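Local coordinates for protein 3-dehydroquinate dehydratase (PDB 2EGZ) that probably catalyses the cis-dehydration of 3-dehydroquinate to 3-dehydroshikimate, the third step of the chorismate pathway, through a Schiff base with the substrate, at residues Glu28-Gln33 / Ile57-Ser62; Thr87-Ser92 / Lys109-Ser114. All coordinates share one frame; numbering follows the deposited sequence.

Contact 1: residues Glu28-Gln33 / Ile57-Ser62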
loop_
_atom_site.group_PDB
_atom_site.type_symbol
_atom_site.label_atom_id
_atom_site.label_comp_id
_atom_site.label_asym_id
_atom_site.label_seq_id
_atom_site.Cartn_x
_atom_site.Cartn_y
_atom_site.Cartn_z
ATOM N N GLU B 28 8.409 -10.888 19.365
ATOM C CA GLU B 28 7.893 -9.773 18.590
ATOM C C GLU B 28 6.563 -9.349 19.192
ATOM O O GLU B 28 5.601 -10.120 19.188
ATOM C CB GLU B 28 7.670 -10.156 17.126
ATOM C CG GLU B 28 6.963 -9.050 16.335
ATOM C CD GLU B 28 6.723 -9.405 14.880
ATOM O OE1 GLU B 28 6.337 -10.559 14.611
ATOM O OE2 GLU B 28 6.902 -8.524 14.009
ATOM N N LEU B 29 6.505 -8.135 19.720
ATOM C CA LEU B 29 5.260 -7.652 20.293
ATOM C C LEU B 29 4.402 -7.115 19.158
ATOM O O LEU B 29 4.729 -6.099 18.549
ATOM C CB LEU B 29 5.513 -6.541 21.321
ATOM C CG LEU B 29 6.019 -6.937 22.713
ATOM C CD1 LEU B 29 7.375 -7.599 22.597
ATOM C CD2 LEU B 29 6.111 -5.700 23.596
ATOM N N ARG B 30 3.325 -7.829 18.852
ATOM C CA ARG B 30 2.410 -7.401 17.803
ATOM C C ARG B 30 1.388 -6.510 18.494
ATOM O O ARG B 30 0.291 -6.952 18.839
ATOM C CB ARG B 30 1.727 -8.612 17.160
ATOM C CG ARG B 30 2.623 -9.400 16.207
ATOM C CD ARG B 30 3.010 -8.552 15.000
ATOM N NE ARG B 30 1.830 -8.121 14.250
ATOM C CZ ARG B 30 1.243 -8.834 13.293
ATOM N NH1 ARG B 30 1.729 -10.021 12.952
ATOM N NH2 ARG B 30 0.155 -8.368 12.694
ATOM N N VAL B 31 1.769 -5.253 18.701
ATOM C CA VAL B 31 0.915 -4.291 19.382
ATOM C C VAL B 31 -0.428 -4.089 18.691
ATOM O O VAL B 31 -1.393 -3.660 19.323
ATOM C CB VAL B 31 1.628 -2.937 19.529
ATOM C CG1 VAL B 31 0.774 -1.982 20.354
ATOM C CG2 VAL B 31 2.985 -3.143 20.192
ATOM N N ASP B 32 -0.501 -4.400 17.402
ATOM C CA ASP B 32 -1.755 -4.254 16.672
ATOM C C ASP B 32 -2.774 -5.290 17.149
ATOM O O ASP B 32 -3.969 -5.174 16.873
ATOM C CB ASP B 32 -1.520 -4.415 15.167
ATOM C CG ASP B 32 -0.728 -5.662 14.832
ATOM O OD1 ASP B 32 0.466 -5.718 15.198
ATOM O OD2 ASP B 32 -1.297 -6.585 14.212
ATOM N N GLN B 33 -2.290 -6.299 17.868
ATOM C CA GLN B 33 -3.143 -7.363 18.385
ATOM C C GLN B 33 -3.361 -7.215 19.891
ATOM O O GLN B 33 -3.931 -8.096 20.535
ATOM C CB GLN B 33 -2.510 -8.721 18.080
ATOM C CG GLN B 33 -2.308 -8.980 16.591
ATOM C CD GLN B 33 -3.506 -9.643 15.937
ATOM O OE1 GLN B 33 -4.648 -9.216 16.120
ATOM N NE2 GLN B 33 -3.247 -10.696 15.163
ATOM N N ILE B 57 11.125 -7.036 19.238
ATOM C CA ILE B 57 10.844 -6.419 17.952
ATOM C C ILE B 57 9.539 -5.690 18.246
ATOM O O ILE B 57 8.555 -6.306 18.665
ATOM C CB ILE B 57 10.579 -7.433 16.814
ATOM C CG1 ILE B 57 11.870 -8.152 16.418
ATOM C CG2 ILE B 57 10.040 -6.693 15.591
ATOM C CD1 ILE B 57 11.652 -9.269 15.408
ATOM N N LEU B 58 9.545 -4.377 18.061
ATOM C CA LEU B 58 8.356 -3.568 18.292
ATOM C C LEU B 58 7.618 -3.449 16.964
ATOM O O LEU B 58 8.095 -2.780 16.046
ATOM C CB LEU B 58 8.753 -2.176 18.794
ATOM C CG LEU B 58 7.632 -1.139 18.940
ATOM C CD1 LEU B 58 6.641 -1.592 20.006
ATOM C CD2 LEU B 58 8.232 0.211 19.310
ATOM N N THR B 59 6.471 -4.114 16.865
ATOM C CA THR B 59 5.661 -4.085 15.655
ATOM C C THR B 59 4.262 -3.573 15.953
ATOM O O THR B 59 3.633 -3.984 16.924
ATOM C CB THR B 59 5.520 -5.486 15.022
ATOM O OG1 THR B 59 6.805 -5.955 14.600
ATOM C CG2 THR B 59 4.592 -5.434 13.810
ATOM N N ILE B 60 3.787 -2.667 15.111
ATOM C CA ILE B 60 2.446 -2.109 15.254
ATOM C C ILE B 60 1.935 -2.117 13.822
ATOM O O ILE B 60 1.762 -1.070 13.204
ATOM C CB ILE B 60 2.493 -0.667 15.778
ATOM C CG1 ILE B 60 3.423 -0.586 16.992
ATOM C CG2 ILE B 60 1.088 -0.221 16.179
ATOM C CD1 ILE B 60 3.663 0.824 17.492
ATOM N N ARG B 61 1.714 -3.321 13.305
ATOM C CA ARG B 61 1.287 -3.519 11.924
ATOM C C ARG B 61 0.130 -2.662 11.434
ATOM O O ARG B 61 -0.928 -2.605 12.057
ATOM C CB ARG B 61 0.947 -4.994 11.690
ATOM C CG ARG B 61 0.870 -5.367 10.219
ATOM C CD ARG B 61 2.256 -5.401 9.590
ATOM N NE ARG B 61 3.087 -6.436 10.198
ATOM C CZ ARG B 61 2.883 -7.744 10.052
ATOM N NH1 ARG B 61 1.876 -8.196 9.311
ATOM N NH2 ARG B 61 3.681 -8.608 10.663
ATOM N N SER B 62 0.342 -2.007 10.297
ATOM C CA SER B 62 -0.686 -1.169 9.697
ATOM C C SER B 62 -1.782 -2.090 9.164
ATOM O O SER B 62 -1.517 -3.231 8.780
ATOM C CB SER B 62 -0.097 -0.337 8.554
ATOM O OG SER B 62 0.461 -1.160 7.544
#

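Contact 2: residues Thr87-Ser92 / Lys109-Ser114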
loop_
_atom_site.group_PDB
_atom_site.type_symbol
_atom_site.label_atom_id
_atom_site.label_comp_id
_atom_site.label_asym_id
_atom_site.label_seq_id
_atom_site.Cartn_x
_atom_site.Cartn_y
_atom_site.Cartn_z
ATOM N N THR B 87 12.703 -2.457 15.663
ATOM C CA THR B 87 11.410 -1.841 15.414
ATOM C C THR B 87 11.096 -2.227 13.972
ATOM O O THR B 87 11.928 -2.046 13.079
ATOM C CB THR B 87 11.437 -0.305 15.530
ATOM O OG1 THR B 87 11.568 0.075 16.906
ATOM C CG2 THR B 87 10.144 0.281 14.970
ATOM N N ASP B 88 9.917 -2.796 13.755
ATOM C CA ASP B 88 9.502 -3.203 12.417
ATOM C C ASP B 88 8.470 -2.201 11.911
ATOM O O ASP B 88 7.390 -2.075 12.485
ATOM C CB ASP B 88 8.886 -4.612 12.458
ATOM C CG ASP B 88 8.449 -5.112 11.083
ATOM O OD1 ASP B 88 7.944 -4.297 10.279
ATOM O OD2 ASP B 88 8.589 -6.328 10.806
ATOM N N ILE B 89 8.815 -1.483 10.849
ATOM C CA ILE B 89 7.906 -0.511 10.252
ATOM C C ILE B 89 7.707 -0.933 8.796
ATOM O O ILE B 89 8.628 -1.446 8.169
ATOM C CB ILE B 89 8.492 0.924 10.320
ATOM C CG1 ILE B 89 7.492 1.940 9.750
ATOM C CG2 ILE B 89 9.805 0.986 9.563
ATOM C CD1 ILE B 89 6.199 2.039 10.537
ATOM N N GLU B 90 6.504 -0.743 8.264
ATOM C CA GLU B 90 6.237 -1.128 6.880
ATOM C C GLU B 90 6.865 -0.138 5.908
ATOM O O GLU B 90 6.864 1.074 6.152
ATOM C CB GLU B 90 4.732 -1.187 6.602
ATOM C CG GLU B 90 3.904 -2.059 7.540
ATOM C CD GLU B 90 3.720 -1.443 8.913
ATOM O OE1 GLU B 90 3.785 -0.198 9.029
ATOM O OE2 GLU B 90 3.493 -2.206 9.876
ATOM N N LEU B 91 7.401 -0.654 4.806
ATOM C CA LEU B 91 8.007 0.199 3.791
ATOM C C LEU B 91 6.926 1.141 3.268
ATOM O O LEU B 91 7.208 2.272 2.881
ATOM C CB LEU B 91 8.553 -0.651 2.635
ATOM C CG LEU B 91 9.120 0.068 1.403
ATOM C CD1 LEU B 91 10.301 0.944 1.793
ATOM C CD2 LEU B 91 9.549 -0.964 0.372
ATOM N N SER B 92 5.685 0.661 3.272
ATOM C CA SER B 92 4.556 1.444 2.782
ATOM C C SER B 92 4.192 2.637 3.668
ATOM O O SER B 92 3.465 3.531 3.231
ATOM C CB SER B 92 3.333 0.538 2.583
ATOM O OG SER B 92 2.967 -0.111 3.783
ATOM N N LYS B 109 19.738 1.123 18.199
ATOM C CA LYS B 109 18.826 0.018 17.925
ATOM C C LYS B 109 18.742 -0.265 16.426
ATOM O O LYS B 109 19.374 0.428 15.628
ATOM C CB LYS B 109 17.443 0.346 18.487
ATOM C CG LYS B 109 17.454 0.611 19.985
ATOM C CD LYS B 109 18.001 -0.589 20.740
ATOM C CE LYS B 109 17.976 -0.384 22.247
ATOM N NZ LYS B 109 18.981 0.609 22.704
ATOM N N LYS B 110 17.958 -1.274 16.046
ATOM C CA LYS B 110 17.831 -1.656 14.639
ATOM C C LYS B 110 16.442 -1.462 14.057
ATOM O O LYS B 110 15.437 -1.637 14.743
ATOM C CB LYS B 110 18.238 -3.122 14.448
ATOM C CG LYS B 110 19.673 -3.427 14.832
ATOM C CD LYS B 110 20.011 -4.890 14.576
ATOM C CE LYS B 110 21.486 -5.165 14.845
ATOM N NZ LYS B 110 21.851 -6.576 14.533
ATOM N N LEU B 111 16.397 -1.119 12.773
ATOM C CA LEU B 111 15.129 -0.906 12.095
ATOM C C LEU B 111 14.886 -1.966 11.033
ATOM O O LEU B 111 15.729 -2.195 10.164
ATOM C CB LEU B 111 15.103 0.472 11.428
ATOM C CG LEU B 111 13.760 0.916 10.834
ATOM C CD1 LEU B 111 12.739 1.053 11.952
ATOM C CD2 LEU B 111 13.920 2.244 10.095
ATOM N N ILE B 112 13.740 -2.627 11.121
ATOM C CA ILE B 112 13.365 -3.616 10.123
ATOM C C ILE B 112 12.330 -2.895 9.275
ATOM O O ILE B 112 11.430 -2.262 9.813
ATOM C CB ILE B 112 12.710 -4.860 10.757
ATOM C CG1 ILE B 112 13.757 -5.681 11.514
ATOM C CG2 ILE B 112 12.044 -5.703 9.681
ATOM C CD1 ILE B 112 13.153 -6.844 12.288
ATOM N N ILE B 113 12.472 -2.958 7.957
ATOM C CA ILE B 113 11.519 -2.309 7.067
ATOM C C ILE B 113 10.887 -3.433 6.273
ATOM O O ILE B 113 11.531 -4.062 5.431
ATOM C CB ILE B 113 12.222 -1.298 6.158
ATOM C CG1 ILE B 113 12.798 -0.169 7.025
ATOM C CG2 ILE B 113 11.234 -0.740 5.133
ATOM C CD1 ILE B 113 13.644 0.842 6.266
ATOM N N SER B 114 9.616 -3.684 6.560
ATOM C CA SER B 114 8.897 -4.793 5.958
ATOM C C SER B 114 7.909 -4.543 4.827
ATOM O O SER B 114 7.415 -3.434 4.619
ATOM C CB SER B 114 8.166 -5.546 7.066
ATOM O OG SER B 114 7.238 -4.681 7.706
HETATM O O HOH W 1 5.518 -2.225 2.843
#

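Contact 1: residues Glu28-Gln33 / Ile57-Ser62
Glu28 reaches across to Thr59 on the neighbouring parallel strand, where Thr59 OG1 donates to Glu28 OE2 (2.6 Å) on the anti side, 20° out of the carboxylate plane. With CG anti to the backbone N (chi1 173°) and the chain extended beyond it, Glu28 CG passes 3.9 Å from Ile57 CG2, and the side chain ends near Lys142, the Schiff-base lysine. Past the strand ends, Arg61 bends at chi2 and chi3 and lays its guanidinium flat on that of Arg30, the centres 3.8 Å apart and the planes at 27°. Asp32 holds Arg30 side-on: Arg30 NE meets OD1 of Asp32 at 2.9 Å, in the guanidinium plane, and Arg30 NH2 meets Asp32 OD2 at 2.8 Å. A leucine in place of Arg30 would probably leave the Asp32 carboxylate without its counter-charge and the Arg61 guanidinium without the flat group it rests on. Arg61 NH1 also bonds Glu65 O, while its NH2 binds a tartrate, probably from the crystallisation liquor. Two guanidiniums stacked at the C-terminal ends of two adjacent parallel barrel strands would probably make this side of the pocket attractive to an anion, consistent with Arg61 binding 3-dehydroquinate, a carboxylate.

Contact 2: residues Thr87-Ser92 / Lys109-Ser114
The carbonyl oxygen of Ser114 is gripped by two donors, Leu91 N at 2.8 Å, lying in the carbonyl plane, and a water at 2.9 Å that also accepts from Ser92 N. The water thus ties the loop after strand 86-90 to strand 110-117 at Ser114. On the side-chain level Ser114 is held as well: OG donates to OD1 of Asp88 (2.7 Å) through the syn lone pair. A chi1 of 61° sets OG between the backbone N and the carbonyl carbon and directs it across to that carboxylate, and Asp88 OD2 rests beside CG2 of Ile112 (3.7 Å). OD2 also makes a long, weak ion pair with Lys142, and the side chain of Ser114 is close to the catalytic His116, consistent with a place for this polar pair beside the active site. The two strands are consecutive in the TIM barrel, joined by helix 94-107 in a beta-alpha-beta crossover, and run parallel in register from Thr87 opposite Leu111 to Glu90 opposite Ser114. Backbone bonds alternate between them, the shortest from Ile112 N to Thr87 O (2.7 Å). The face with Thr87, Ile89, Leu111 and Ile113 is mostly apolar and turns to the helices; Thr87 OG1 bonds Ser81 OG. There Ile89 lays its CG2 branch against Leu111 CD1 (3.8 Å), and the Ile89 side chain also packs on Leu96, Leu97 and Leu100 of helix 94-107. Beyond the last strand residue Leu91 crosses Ile113 at an angle, its CB 3.7 Å from CG2 of Ile113. Glu90, on the polar face, turns its carboxylate to Ser93 OG and Ser62 N.

How the contacts relate
Both contacts are buried and pair successive parallel strands of the same barrel, each across its own beta-alpha-beta unit. Strands 55-59 and 86-90 are themselves neighbours, so the two join directly: Leu58 O and Asp88 N lie 2.9 Å apart, a probable hydrogen bond, and Thr59 OG1 packs on Asp88 CB. Both carry a hydroxyl-carboxylate bond on the inner face. Contact 1 extends past the strands into a 3-10 turn and a loop, and its charged groups (two arginines and an aspartate) gather at that end, beside the ligand pocket. Contact 2 differs in its longer run of regular backbone pairing and its aliphatic packing, with no arginine stack. Glu90 of contact 2 packs against Arg61 of contact 1, linking their pocket ends.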